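Local coordinates for protein aldehyde dehydrogenase (Anabaena variabilis, PDB 4H7N) that probably oxidises aldehydes to the corresponding carboxylic acids using NAD+, at residues I23-R28 / G193-N198; A31-R36 / V185-E190; E270-A275 / E280-Q285; H284-K289 / P368-M373. All blocks are in the same frame, centred on the assembly; numbering follows the deposited sequence.

Contact 1. Residues I23-R28 / G193-N198; sequences IPPPPR and GETGAN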
loop_
_atom_site.group_PDB
_atom_site.type_symbol
_atom_site.label_atom_id
_atom_site.label_comp_id
_atom_site.label_asym_id
_atom_site.label_seq_id
_atom_site.Cartn_x
_atom_site.Cartn_y
_atom_site.Cartn_z
ATOM N N ILE A 23 -26.103 -14.946 -13.648
ATOM C CA ILE A 23 -26.930 -14.879 -12.470
ATOM C C ILE A 23 -26.170 -14.347 -11.258
ATOM O O ILE A 23 -25.538 -15.088 -10.586
ATOM C CB ILE A 23 -27.439 -16.284 -12.055
ATOM C CG1 ILE A 23 -27.916 -17.064 -13.257
ATOM C CG2 ILE A 23 -28.572 -16.198 -11.030
ATOM C CD1 ILE A 23 -29.100 -16.461 -13.890
ATOM N N PRO A 24 -26.314 -13.068 -10.939
ATOM C CA PRO A 24 -25.482 -12.570 -9.860
ATOM C C PRO A 24 -25.961 -13.043 -8.503
ATOM O O PRO A 24 -27.150 -13.152 -8.265
ATOM C CB PRO A 24 -25.554 -11.050 -9.997
ATOM C CG PRO A 24 -26.624 -10.750 -10.974
ATOM C CD PRO A 24 -27.074 -12.022 -11.627
ATOM N N PRO A 25 -25.031 -13.359 -7.600
ATOM C CA PRO A 25 -25.530 -13.814 -6.293
ATOM C C PRO A 25 -25.980 -12.641 -5.453
ATOM O O PRO A 25 -25.254 -11.643 -5.373
ATOM C CB PRO A 25 -24.286 -14.457 -5.665
ATOM C CG PRO A 25 -23.136 -13.769 -6.313
ATOM C CD PRO A 25 -23.573 -13.306 -7.660
ATOM N N PRO A 26 -27.136 -12.760 -4.788
ATOM C CA PRO A 26 -27.540 -11.749 -3.780
ATOM C C PRO A 26 -26.563 -11.622 -2.609
ATOM O O PRO A 26 -25.830 -12.573 -2.319
ATOM C CB PRO A 26 -28.856 -12.296 -3.230
ATOM C CG PRO A 26 -29.299 -13.340 -4.224
ATOM C CD PRO A 26 -28.081 -13.890 -4.867
ATOM N N PRO A 27 -26.586 -10.471 -1.902
ATOM C CA PRO A 27 -25.628 -10.284 -0.797
ATOM C C PRO A 27 -25.496 -11.511 0.115
ATOM O O PRO A 27 -24.387 -11.897 0.430
ATOM C CB PRO A 27 -26.202 -9.066 -0.050
ATOM C CG PRO A 27 -26.840 -8.272 -1.152
ATOM C CD PRO A 27 -27.428 -9.275 -2.106
ATOM N N ARG A 28 -26.613 -12.132 0.471
ATOM C CA ARG A 28 -26.632 -13.302 1.381
ATOM C C ARG A 28 -25.882 -14.539 0.800
ATOM O O ARG A 28 -25.058 -15.168 1.461
ATOM C CB ARG A 28 -28.089 -13.656 1.725
ATOM C CG ARG A 28 -28.301 -14.301 3.083
ATOM C CD ARG A 28 -29.759 -14.174 3.542
ATOM N NE ARG A 28 -29.950 -14.644 4.919
ATOM C CZ ARG A 28 -30.051 -15.923 5.291
ATOM N NH1 ARG A 28 -29.980 -16.916 4.401
ATOM N NH2 ARG A 28 -30.224 -16.219 6.576
ATOM N N GLY A 193 -21.624 -4.091 -11.540
ATOM C CA GLY A 193 -21.007 -3.231 -10.572
ATOM C C GLY A 193 -21.515 -3.428 -9.163
ATOM O O GLY A 193 -20.740 -3.348 -8.216
ATOM N N GLU A 194 -22.808 -3.682 -9.008
ATOM C CA GLU A 194 -23.391 -3.873 -7.689
ATOM C C GLU A 194 -22.818 -5.112 -7.026
ATOM O O GLU A 194 -22.570 -5.099 -5.853
ATOM C CB GLU A 194 -24.912 -4.001 -7.743
ATOM C CG GLU A 194 -25.568 -4.225 -6.359
ATOM C CD GLU A 194 -25.449 -3.037 -5.372
ATOM O OE1 GLU A 194 -24.899 -1.963 -5.723
ATOM O OE2 GLU A 194 -25.931 -3.159 -4.223
ATOM N N THR A 195 -22.616 -6.185 -7.779
ATOM C CA THR A 195 -22.009 -7.379 -7.184
ATOM C C THR A 195 -20.573 -7.115 -6.747
ATOM O O THR A 195 -20.119 -7.609 -5.722
ATOM C CB THR A 195 -22.054 -8.521 -8.176
ATOM O OG1 THR A 195 -23.401 -8.760 -8.504
ATOM C CG2 THR A 195 -21.437 -9.785 -7.584
ATOM N N GLY A 196 -19.862 -6.334 -7.543
ATOM C CA GLY A 196 -18.512 -5.892 -7.186
ATOM C C GLY A 196 -18.483 -5.103 -5.889
ATOM O O GLY A 196 -17.648 -5.351 -4.979
ATOM N N ALA A 197 -19.383 -4.138 -5.785
ATOM C CA ALA A 197 -19.516 -3.391 -4.550
ATOM C C ALA A 197 -19.798 -4.298 -3.371
ATOM O O ALA A 197 -19.170 -4.142 -2.307
ATOM C CB ALA A 197 -20.609 -2.307 -4.677
ATOM N N ASN A 198 -20.734 -5.241 -3.532
ATOM C CA ASN A 198 -21.019 -6.198 -2.456
ATOM C C ASN A 198 -19.799 -7.032 -1.994
ATOM O O ASN A 198 -19.563 -7.206 -0.811
ATOM C CB ASN A 198 -22.162 -7.142 -2.820
ATOM C CG ASN A 198 -23.512 -6.441 -2.850
ATOM O OD1 ASN A 198 -23.705 -5.397 -2.213
ATOM N ND2 ASN A 198 -24.457 -7.001 -3.612
#
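Asn198 reaches out from helix 193-200 to lay its amide against the ring of Pro27, where helix 27-46 begins. From CB the chain turns to put CG beside the backbone N and anti to the carbonyl carbon (chi1 -70°). CG itself comes no nearer than 4.2 Å to Pro27 CG. Beyond it, ND2 makes the closer touch, 3.7 Å from Pro27 CG and 4.0 Å from Pro27 CD, so a polar nitrogen rests on ring methylenes in plain van der Waals contact. Pro26 is the N-cap residue just before that helix. The helix carrying Asn198 follows strand 186-188 in the Rossmann-type NAD-binding domain of the family; the spacing of Gly191, Gly193 and Gly196 resembles the glycine-rich turn of such folds, though no cofactor role is established for it here. One turn earlier, Thr195 divides its two branches between successive prolines. Its OG1 sits 3.5 Å from Pro24 CB, and its CG2 is 4.1 Å from Pro25 CD, with the two side chains, Pro25 and Thr195, set roughly perpendicular. Leu30 of helix 27-46 also touches both Pro25 and Asn198.

Contact 2. Residues A31-R36 / V185-E190; sequences AQQCNR and VLIFVE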
loop_
_atom_site.group_PDB
_atom_site.type_symbol
_atom_site.label_atom_id
_atom_site.label_comp_id
_atom_site.label_asym_id
_atom_site.label_seq_id
_atom_site.Cartn_x
_atom_site.Cartn_y
_atom_site.Cartn_z
ATOM N N ALA A 31 -22.000 -13.776 0.452
ATOM C CA ALA A 31 -21.346 -13.891 1.774
ATOM C C ALA A 31 -21.069 -15.351 2.125
ATOM O O ALA A 31 -20.049 -15.709 2.700
ATOM C CB ALA A 31 -22.250 -13.275 2.844
ATOM N N GLN A 32 -22.024 -16.182 1.811
ATOM C CA GLN A 32 -21.899 -17.617 1.976
ATOM C C GLN A 32 -20.753 -18.179 1.182
ATOM O O GLN A 32 -19.964 -18.922 1.720
ATOM C CB GLN A 32 -23.226 -18.258 1.565
ATOM C CG GLN A 32 -23.406 -19.756 1.728
ATOM C CD GLN A 32 -24.816 -20.165 1.281
ATOM O OE1 GLN A 32 -25.810 -19.636 1.803
ATOM N NE2 GLN A 32 -24.908 -21.060 0.282
ATOM N N GLN A 33 -20.611 -17.809 -0.092
ATOM C CA GLN A 33 -19.497 -18.329 -0.909
ATOM C C GLN A 33 -18.134 -17.820 -0.436
ATOM O O GLN A 33 -17.152 -18.546 -0.509
ATOM C CB GLN A 33 -19.665 -17.964 -2.370
ATOM C CG GLN A 33 -20.935 -18.501 -2.998
ATOM C CD GLN A 33 -21.024 -18.068 -4.434
ATOM O OE1 GLN A 33 -21.807 -17.176 -4.787
ATOM N NE2 GLN A 33 -20.188 -18.663 -5.272
ATOM N N CYS A 34 -18.066 -16.578 0.041
ATOM C CA CYS A 34 -16.826 -16.070 0.603
ATOM C C CYS A 34 -16.406 -16.868 1.860
ATOM O O CYS A 34 -15.218 -17.200 2.048
ATOM C CB CYS A 34 -16.948 -14.578 0.892
ATOM S SG CYS A 34 -17.062 -13.625 -0.646
ATOM N N ASN A 35 -17.387 -17.211 2.686
ATOM C CA ASN A 35 -17.146 -17.982 3.891
ATOM C C ASN A 35 -16.694 -19.410 3.614
ATOM O O ASN A 35 -15.829 -19.928 4.334
ATOM C CB ASN A 35 -18.340 -17.933 4.852
ATOM C CG ASN A 35 -18.346 -16.646 5.693
ATOM O OD1 ASN A 35 -17.293 -16.152 6.131
ATOM N ND2 ASN A 35 -19.515 -16.095 5.902
ATOM N N ARG A 36 -17.215 -20.012 2.554
ATOM C CA ARG A 36 -16.723 -21.299 2.071
ATOM C C ARG A 36 -15.274 -21.210 1.611
ATOM O O ARG A 36 -14.459 -22.087 1.904
ATOM C CB ARG A 36 -17.634 -21.824 0.926
ATOM N N VAL A 185 -10.901 -22.762 -3.309
ATOM C CA VAL A 185 -10.239 -21.485 -3.006
ATOM C C VAL A 185 -10.149 -20.469 -4.126
ATOM O O VAL A 185 -9.758 -19.321 -3.864
ATOM C CB VAL A 185 -8.817 -21.641 -2.387
ATOM C CG1 VAL A 185 -8.908 -22.363 -1.051
ATOM C CG2 VAL A 185 -7.842 -22.303 -3.334
ATOM N N LEU A 186 -10.460 -20.879 -5.358
ATOM C CA LEU A 186 -10.602 -19.976 -6.468
ATOM C C LEU A 186 -12.064 -20.031 -6.815
ATOM O O LEU A 186 -12.572 -21.082 -7.258
ATOM C CB LEU A 186 -9.784 -20.450 -7.650
ATOM C CG LEU A 186 -10.007 -19.665 -8.918
ATOM C CD1 LEU A 186 -9.831 -18.176 -8.732
ATOM C CD2 LEU A 186 -9.054 -20.154 -9.995
ATOM N N ILE A 187 -12.756 -18.937 -6.538
ATOM C CA ILE A 187 -14.181 -18.858 -6.697
ATOM C C ILE A 187 -14.494 -17.800 -7.748
ATOM O O ILE A 187 -14.049 -16.639 -7.621
ATOM C CB ILE A 187 -14.825 -18.391 -5.369
ATOM C CG1 ILE A 187 -14.426 -19.299 -4.217
ATOM C CG2 ILE A 187 -16.330 -18.395 -5.493
ATOM C CD1 ILE A 187 -14.748 -20.760 -4.422
ATOM N N PHE A 188 -15.243 -18.164 -8.778
ATOM C CA PHE A 188 -15.679 -17.193 -9.786
ATOM C C PHE A 188 -17.137 -16.786 -9.500
ATOM O O PHE A 188 -17.962 -17.665 -9.265
ATOM C CB PHE A 188 -15.667 -17.812 -11.165
ATOM C CG PHE A 188 -14.300 -18.045 -11.682
ATOM C CD1 PHE A 188 -13.593 -17.015 -12.241
ATOM C CD2 PHE A 188 -13.719 -19.282 -11.587
ATOM C CE1 PHE A 188 -12.328 -17.218 -12.726
ATOM C CE2 PHE A 188 -12.434 -19.505 -12.075
ATOM C CZ PHE A 188 -11.751 -18.461 -12.635
ATOM N N VAL A 189 -17.416 -15.496 -9.484
ATOM C CA VAL A 189 -18.772 -14.999 -9.306
ATOM C C VAL A 189 -19.096 -14.065 -10.457
ATOM O O VAL A 189 -18.234 -13.407 -11.000
ATOM C CB VAL A 189 -19.008 -14.313 -7.955
ATOM C CG1 VAL A 189 -18.747 -15.291 -6.804
ATOM C CG2 VAL A 189 -18.120 -13.129 -7.773
ATOM N N GLU A 190 -20.353 -14.020 -10.823
ATOM C CA GLU A 190 -20.815 -13.231 -11.974
ATOM C C GLU A 190 -21.594 -12.035 -11.483
ATOM O O GLU A 190 -22.289 -12.118 -10.450
ATOM C CB GLU A 190 -21.765 -14.083 -12.813
ATOM C CG GLU A 190 -21.068 -15.157 -13.617
ATOM C CD GLU A 190 -22.034 -16.248 -14.122
ATOM O OE1 GLU A 190 -23.254 -16.278 -13.699
ATOM O OE2 GLU A 190 -21.553 -17.069 -14.963
#
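Gln33 on helix 27-46 faces Ile187 on strand 186-188 with their CA atoms 7.9 Å apart, and both side chains leave the backbone toward the gap. This is the helix-on-sheet packing of a Rossmann-like domain. The strand runs parallel to its neighbour 156-161, the two being joined through helix 169-176 as a beta-alpha-beta crossover. Alternation along the strand and just beyond it sorts the residues: Ile187 and Val189 turn to helix 27-46, whereas Leu186 and Phe188 pack on helix 169-176. The sheet edge is thus sandwiched between two helices.

Of residues 31-36, Gln33 makes the contact; Ala37 and Leu30 of the same helix add to it, on Ile187 and Val189 respectively. Gln33 starts with CG beside its backbone N (chi1 -60°) and then runs straight out (chi2 179°), which carries the terminal amide down to the strand. NE2 is the atom that arrives first, 3.9 Å from Ile187 CG2. That methyl is the branch anti to the backbone N of Ile187. The Gln33 and Val189 side chains run alongside each other but point opposite ways. No hydrogen bond links the two segments, so the amide meets the strand purely through methyl groups. OE1 of Gln33 also lies against the ring of Pro25. At Val189 both ends of the amide touch one methyl: CG1 stands 4.0 Å from Gln33 NE2 and 4.1 Å from Gln33 OE1.

Contact 3. Residues E270-A275 / E280-Q285; sequences ERIYVA and EEFYHQ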
loop_
_atom_site.group_PDB
_atom_site.type_symbol
_atom_site.label_atom_id
_atom_site.label_comp_id
_atom_site.label_asym_id
_atom_site.label_seq_id
_atom_site.Cartn_x
_atom_site.Cartn_y
_atom_site.Cartn_z
ATOM N N GLU A 270 -2.737 7.083 -26.718
ATOM C CA GLU A 270 -3.919 7.850 -27.039
ATOM C C GLU A 270 -3.622 9.297 -27.440
ATOM O O GLU A 270 -4.530 10.030 -27.780
ATOM C CB GLU A 270 -4.852 7.828 -25.842
ATOM C CG GLU A 270 -5.521 6.459 -25.619
ATOM C CD GLU A 270 -6.886 6.503 -24.884
ATOM O OE1 GLU A 270 -7.440 7.600 -24.668
ATOM O OE2 GLU A 270 -7.376 5.401 -24.505
ATOM N N ARG A 271 -2.366 9.713 -27.356
ATOM C CA ARG A 271 -1.936 11.072 -27.750
ATOM C C ARG A 271 -0.530 10.986 -28.324
ATOM O O ARG A 271 0.298 10.319 -27.751
ATOM C CB ARG A 271 -1.822 11.993 -26.559
ATOM C CG ARG A 271 -3.030 11.936 -25.678
ATOM C CD ARG A 271 -2.884 12.897 -24.530
ATOM N NE ARG A 271 -2.216 12.344 -23.376
ATOM C CZ ARG A 271 -1.324 13.000 -22.622
ATOM N NH1 ARG A 271 -0.851 14.195 -22.976
ATOM N NH2 ARG A 271 -0.830 12.421 -21.542
ATOM N N ILE A 272 -0.275 11.677 -29.423
ATOM C CA ILE A 272 0.977 11.576 -30.136
ATOM C C ILE A 272 1.516 12.985 -30.429
ATOM O O ILE A 272 0.800 13.815 -31.035
ATOM C CB ILE A 272 0.769 10.801 -31.440
ATOM C CG1 ILE A 272 0.254 9.385 -31.143
ATOM C CG2 ILE A 272 2.091 10.674 -32.156
ATOM C CD1 ILE A 272 -0.474 8.774 -32.350
ATOM N N TYR A 273 2.724 13.262 -29.931
ATOM C CA TYR A 273 3.383 14.553 -30.090
ATOM C C TYR A 273 4.611 14.357 -30.965
ATOM O O TYR A 273 5.428 13.494 -30.674
ATOM C CB TYR A 273 3.761 15.114 -28.714
ATOM C CG TYR A 273 2.546 15.232 -27.823
ATOM C CD1 TYR A 273 1.676 16.302 -27.944
ATOM C CD2 TYR A 273 2.223 14.202 -26.925
ATOM C CE1 TYR A 273 0.507 16.366 -27.203
ATOM C CE2 TYR A 273 1.083 14.260 -26.146
ATOM C CZ TYR A 273 0.223 15.341 -26.297
ATOM O OH TYR A 273 -0.879 15.376 -25.513
ATOM N N VAL A 274 4.750 15.148 -32.041
ATOM C CA VAL A 274 5.852 14.959 -32.986
ATOM C C VAL A 274 6.556 16.277 -33.276
ATOM O O VAL A 274 5.910 17.302 -33.507
ATOM C CB VAL A 274 5.339 14.394 -34.330
ATOM C CG1 VAL A 274 6.508 14.007 -35.221
ATOM C CG2 VAL A 274 4.448 13.185 -34.092
ATOM N N ALA A 275 7.882 16.238 -33.269
ATOM C CA ALA A 275 8.690 17.405 -33.625
ATOM C C ALA A 275 8.112 18.011 -34.905
ATOM O O ALA A 275 7.873 17.271 -35.894
ATOM C CB ALA A 275 10.123 16.977 -33.865
ATOM N N GLU A 280 4.699 16.261 -40.645
ATOM C CA GLU A 280 3.996 15.958 -41.881
ATOM C C GLU A 280 4.376 14.553 -42.388
ATOM O O GLU A 280 3.522 13.716 -42.691
ATOM C CB GLU A 280 4.304 17.032 -42.946
ATOM C CG GLU A 280 3.760 16.653 -44.322
ATOM C CD GLU A 280 4.001 17.680 -45.432
ATOM O OE1 GLU A 280 4.823 18.607 -45.245
ATOM O OE2 GLU A 280 3.397 17.525 -46.525
ATOM N N GLU A 281 5.674 14.308 -42.455
ATOM C CA GLU A 281 6.228 13.030 -42.909
ATOM C C GLU A 281 5.741 11.839 -42.051
ATOM O O GLU A 281 5.385 10.750 -42.540
ATOM C CB GLU A 281 7.731 13.207 -42.814
ATOM C CG GLU A 281 8.640 12.061 -43.147
ATOM C CD GLU A 281 10.097 12.519 -43.036
ATOM O OE1 GLU A 281 10.372 13.754 -42.849
ATOM O OE2 GLU A 281 10.954 11.636 -43.142
ATOM N N PHE A 282 5.724 12.071 -40.752
ATOM C CA PHE A 282 5.249 11.089 -39.803
ATOM C C PHE A 282 3.770 10.772 -39.991
ATOM O O PHE A 282 3.397 9.606 -40.053
ATOM C CB PHE A 282 5.472 11.611 -38.379
ATOM C CG PHE A 282 4.941 10.709 -37.318
ATOM C CD1 PHE A 282 3.657 10.844 -36.868
ATOM C CD2 PHE A 282 5.757 9.757 -36.718
ATOM C CE1 PHE A 282 3.162 10.014 -35.874
ATOM C CE2 PHE A 282 5.262 8.913 -35.724
ATOM C CZ PHE A 282 3.964 9.049 -35.305
ATOM N N TYR A 283 2.905 11.771 -40.067
ATOM C CA TYR A 283 1.508 11.424 -40.094
ATOM C C TYR A 283 1.119 10.761 -41.425
ATOM O O TYR A 283 0.257 9.885 -41.438
ATOM C CB TYR A 283 0.585 12.575 -39.677
ATOM C CG TYR A 283 0.244 13.646 -40.651
ATOM C CD1 TYR A 283 -0.611 13.402 -41.701
ATOM C CD2 TYR A 283 0.686 14.951 -40.452
ATOM C CE1 TYR A 283 -0.973 14.398 -42.577
ATOM C CE2 TYR A 283 0.334 15.976 -41.314
ATOM C CZ TYR A 283 -0.498 15.700 -42.384
ATOM O OH TYR A 283 -0.855 16.686 -43.287
ATOM N N HIS A 284 1.784 11.141 -42.508
ATOM C CA HIS A 284 1.571 10.457 -43.773
ATOM C C HIS A 284 2.012 9.020 -43.747
ATOM O O HIS A 284 1.321 8.140 -44.284
ATOM C CB HIS A 284 2.260 11.185 -44.906
ATOM C CG HIS A 284 1.508 12.391 -45.348
ATOM N ND1 HIS A 284 0.191 12.332 -45.752
ATOM C CD2 HIS A 284 1.877 13.685 -45.442
ATOM C CE1 HIS A 284 -0.220 13.545 -46.088
ATOM N NE2 HIS A 284 0.785 14.382 -45.906
ATOM N N GLN A 285 3.129 8.751 -43.087
ATOM C CA GLN A 285 3.530 7.357 -42.971
ATOM C C GLN A 285 2.531 6.590 -42.064
ATOM O O GLN A 285 2.122 5.450 -42.358
ATOM C CB GLN A 285 4.997 7.227 -42.568
ATOM C CG GLN A 285 5.431 5.786 -42.681
ATOM C CD GLN A 285 6.846 5.494 -42.220
ATOM O OE1 GLN A 285 7.231 4.330 -42.212
ATOM N NE2 GLN A 285 7.609 6.512 -41.829
#
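Ile272 and Val274, on strand 269-275, receive the ring of Phe282 from helix 279-292, which follows the strand after a short turn. Walking up the strand, Glu270 comes first and makes no contact with residues 280-285; its carboxylate forms a salt bridge with Lys236 and takes backbone N-H groups from Thr365 and Phe366. Arg271 does not touch them either and is held by its own bonds. Its NH1 donates to Tyr273 OH at 2.8 Å, with an N-H...O angle of 153° and the hydroxyl tilted from the guanidinium plane, while its other bonds reach backbone carbonyls of Lys236, Leu384 and Ala385. Ile272 then points to the helix, and its CG2, anti to the backbone N, lies 3.9 Å from Phe282 CE1, approaching the ring obliquely. Tyr273 turns away. Val274 brings its CG2 over one face of the ring in a CH-pi contact, 4.0 Å from the Phe282 centroid and 21° off the ring normal; its CG1 reaches back to Phe282 CB. Phe282 gets there because its CG is anti to the backbone N (chi1 177°), sending the ring out from the helix to the strand. This strand-turn-helix unit belongs to the largely parallel seven-stranded sheet of the alpha/beta domain. With the ring cut back to an alanine here, the Val274 methyl is likely to lose its aromatic partner and a gap to open between helix and sheet. With no hydrogen bond joining the segments, helix and strand are matched here by shape and dispersion, and the hydrogen bond between Arg271 and Tyr273 plays no part in their meeting.

Contact 4. Residues H284-K289 / P368-M373; sequences HQLIAK and PIMPVM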
loop_
_atom_site.group_PDB
_atom_site.type_symbol
_atom_site.label_atom_id
_atom_site.label_comp_id
_atom_site.label_asym_id
_atom_site.label_seq_id
_atom_site.Cartn_x
_atom_site.Cartn_y
_atom_site.Cartn_z
ATOM N N HIS A 284 1.784 11.141 -42.508
ATOM C CA HIS A 284 1.571 10.457 -43.773
ATOM C C HIS A 284 2.012 9.020 -43.747
ATOM O O HIS A 284 1.321 8.140 -44.284
ATOM C CB HIS A 284 2.260 11.185 -44.906
ATOM C CG HIS A 284 1.508 12.391 -45.348
ATOM N ND1 HIS A 284 0.191 12.332 -45.752
ATOM C CD2 HIS A 284 1.877 13.685 -45.442
ATOM C CE1 HIS A 284 -0.220 13.545 -46.088
ATOM N NE2 HIS A 284 0.785 14.382 -45.906
ATOM N N GLN A 285 3.129 8.751 -43.087
ATOM C CA GLN A 285 3.530 7.357 -42.971
ATOM C C GLN A 285 2.531 6.590 -42.064
ATOM O O GLN A 285 2.122 5.450 -42.358
ATOM C CB GLN A 285 4.997 7.227 -42.568
ATOM C CG GLN A 285 5.431 5.786 -42.681
ATOM C CD GLN A 285 6.846 5.494 -42.220
ATOM O OE1 GLN A 285 7.231 4.330 -42.212
ATOM N NE2 GLN A 285 7.609 6.512 -41.829
ATOM N N LEU A 286 2.105 7.229 -40.976
ATOM C CA LEU A 286 1.124 6.621 -40.074
ATOM C C LEU A 286 -0.175 6.268 -40.785
ATOM O O LEU A 286 -0.752 5.149 -40.595
ATOM C CB LEU A 286 0.853 7.549 -38.862
ATOM C CG LEU A 286 0.159 6.897 -37.671
ATOM C CD1 LEU A 286 1.008 5.777 -37.037
ATOM C CD2 LEU A 286 -0.180 7.936 -36.606
ATOM N N ILE A 287 -0.657 7.217 -41.576
ATOM C CA ILE A 287 -1.886 6.952 -42.336
ATOM C C ILE A 287 -1.742 5.715 -43.217
ATOM O O ILE A 287 -2.635 4.852 -43.238
ATOM C CB ILE A 287 -2.330 8.147 -43.162
ATOM C CG1 ILE A 287 -2.827 9.254 -42.234
ATOM C CG2 ILE A 287 -3.487 7.758 -44.091
ATOM C CD1 ILE A 287 -2.833 10.610 -42.922
ATOM N N ALA A 288 -0.642 5.632 -43.959
ATOM C CA ALA A 288 -0.486 4.532 -44.939
ATOM C C ALA A 288 -0.532 3.181 -44.214
ATOM O O ALA A 288 -1.205 2.226 -44.661
ATOM C CB ALA A 288 0.814 4.678 -45.708
ATOM N N LYS A 289 0.154 3.102 -43.062
ATOM C CA LYS A 289 0.153 1.873 -42.282
ATOM C C LYS A 289 -1.206 1.579 -41.651
ATOM O O LYS A 289 -1.642 0.429 -41.599
ATOM C CB LYS A 289 1.297 1.888 -41.208
ATOM C CG LYS A 289 2.680 1.949 -41.837
ATOM C CD LYS A 289 3.781 2.158 -40.807
ATOM C CE LYS A 289 5.142 1.873 -41.442
ATOM N NZ LYS A 289 6.236 1.948 -40.428
ATOM N N PRO A 368 -9.541 3.257 -31.249
ATOM C CA PRO A 368 -8.352 3.156 -32.098
ATOM C C PRO A 368 -8.024 4.510 -32.743
ATOM O O PRO A 368 -7.880 4.621 -33.968
ATOM C CB PRO A 368 -8.783 2.130 -33.141
ATOM C CG PRO A 368 -10.238 2.430 -33.351
ATOM C CD PRO A 368 -10.757 2.887 -31.986
ATOM N N ILE A 369 -7.892 5.520 -31.910
ATOM C CA ILE A 369 -7.774 6.902 -32.383
ATOM C C ILE A 369 -6.362 7.425 -32.172
ATOM O O ILE A 369 -5.785 7.224 -31.121
ATOM C CB ILE A 369 -8.712 7.833 -31.620
ATOM C CG1 ILE A 369 -10.113 7.247 -31.573
ATOM C CG2 ILE A 369 -8.762 9.196 -32.294
ATOM C CD1 ILE A 369 -10.677 6.825 -32.919
HETATM N N MSE A 370 -5.835 8.117 -33.182
HETATM C CA MSE A 370 -4.467 8.589 -33.169
HETATM C C MSE A 370 -4.526 10.064 -33.480
HETATM O O MSE A 370 -4.487 10.446 -34.661
HETATM C CB MSE A 370 -3.678 7.828 -34.220
HETATM C CG MSE A 370 -3.388 6.405 -33.778
HETATM SE SE MSE A 370 -2.669 5.281 -35.216
HETATM C CE MSE A 370 -4.286 4.995 -36.270
ATOM N N PRO A 371 -4.706 10.901 -32.461
ATOM C CA PRO A 371 -4.573 12.349 -32.651
ATOM C C PRO A 371 -3.111 12.762 -32.589
ATOM O O PRO A 371 -2.422 12.461 -31.599
ATOM C CB PRO A 371 -5.358 12.932 -31.450
ATOM C CG PRO A 371 -5.331 11.862 -30.404
ATOM C CD PRO A 371 -4.939 10.555 -31.051
ATOM N N VAL A 372 -2.648 13.480 -33.597
ATOM C CA VAL A 372 -1.246 13.835 -33.728
ATOM C C VAL A 372 -1.025 15.335 -33.700
ATOM O O VAL A 372 -1.559 16.021 -34.517
ATOM C CB VAL A 372 -0.687 13.276 -35.055
ATOM C CG1 VAL A 372 0.816 13.461 -35.120
ATOM C CG2 VAL A 372 -1.012 11.789 -35.136
HETATM N N MSE A 373 -0.205 15.820 -32.779
HETATM C CA MSE A 373 0.067 17.259 -32.622
HETATM C C MSE A 373 1.533 17.555 -32.832
HETATM O O MSE A 373 2.347 16.850 -32.295
HETATM C CB MSE A 373 -0.164 17.635 -31.152
HETATM C CG MSE A 373 -1.445 18.394 -30.952
HETATM SE SE MSE A 373 -1.584 19.006 -29.090
HETATM C CE MSE A 373 -1.074 20.890 -29.193
#
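Leu286 drops from helix 279-292 onto Met370 and Val372 of strand 369-375, and everything that crosses between the segments is apolar. Met370, modelled as selenomethionine, offers its SE atom, which lies 3.9 Å from Leu286 CD2. The branch point and the other methyl are almost as near: Leu286 CG and CD1 are each 4.1 Å from Met370 SE, so the selenium sits against the whole fork of the leucine rather than one tip. Leu286 CD2 also reaches Val372 CG2 at 4.2 Å. Having CG anti to the backbone N (chi1 -164°) sends the leucine fork toward the strand. Alternate strand residues point at the helix and Pro371 between them points away, the usual way a helix covers one face of a largely parallel alpha/beta sheet. Helix 247-259 packs beside it, with Leu255 and Ala258 also touching Met370.

The polar bonds take no part in the meeting with the strand. Lys289 NZ donates to Gln285 OE1, one turn back, at 3.1 Å; the nitrogen stands well above the carbonyl plane, 46° out of it. The same ammonium forms a salt bridge with Glu248 and hydrogen bonds to Thr251 and Ser252, tying this helix to helix 247-259.

In the fold
The four contacts fall into two touching pairs on opposite sides of the chain's centre. Contacts 1 and 2 share helix 27-46, with centres 11 Å apart; Ile23 N probably bonds Glu190 OE1 (3.1 Å) between them, and both belong to the Rossmann-like domain, which in this family binds NAD. Contacts 3 and 4, with centres only 6 Å apart, share helix 279-292 and cover adjacent parallel strands, which are joined by probable backbone hydrogen bonds such as Ile272 O to Met373 N (2.8 Å). Between the pairs the gulf is wide: centres of contacts 2 and 3 are about 49 Å apart. None of the four lies at Glu232, the predicted active-site residue, so each is structural packing within its own domain.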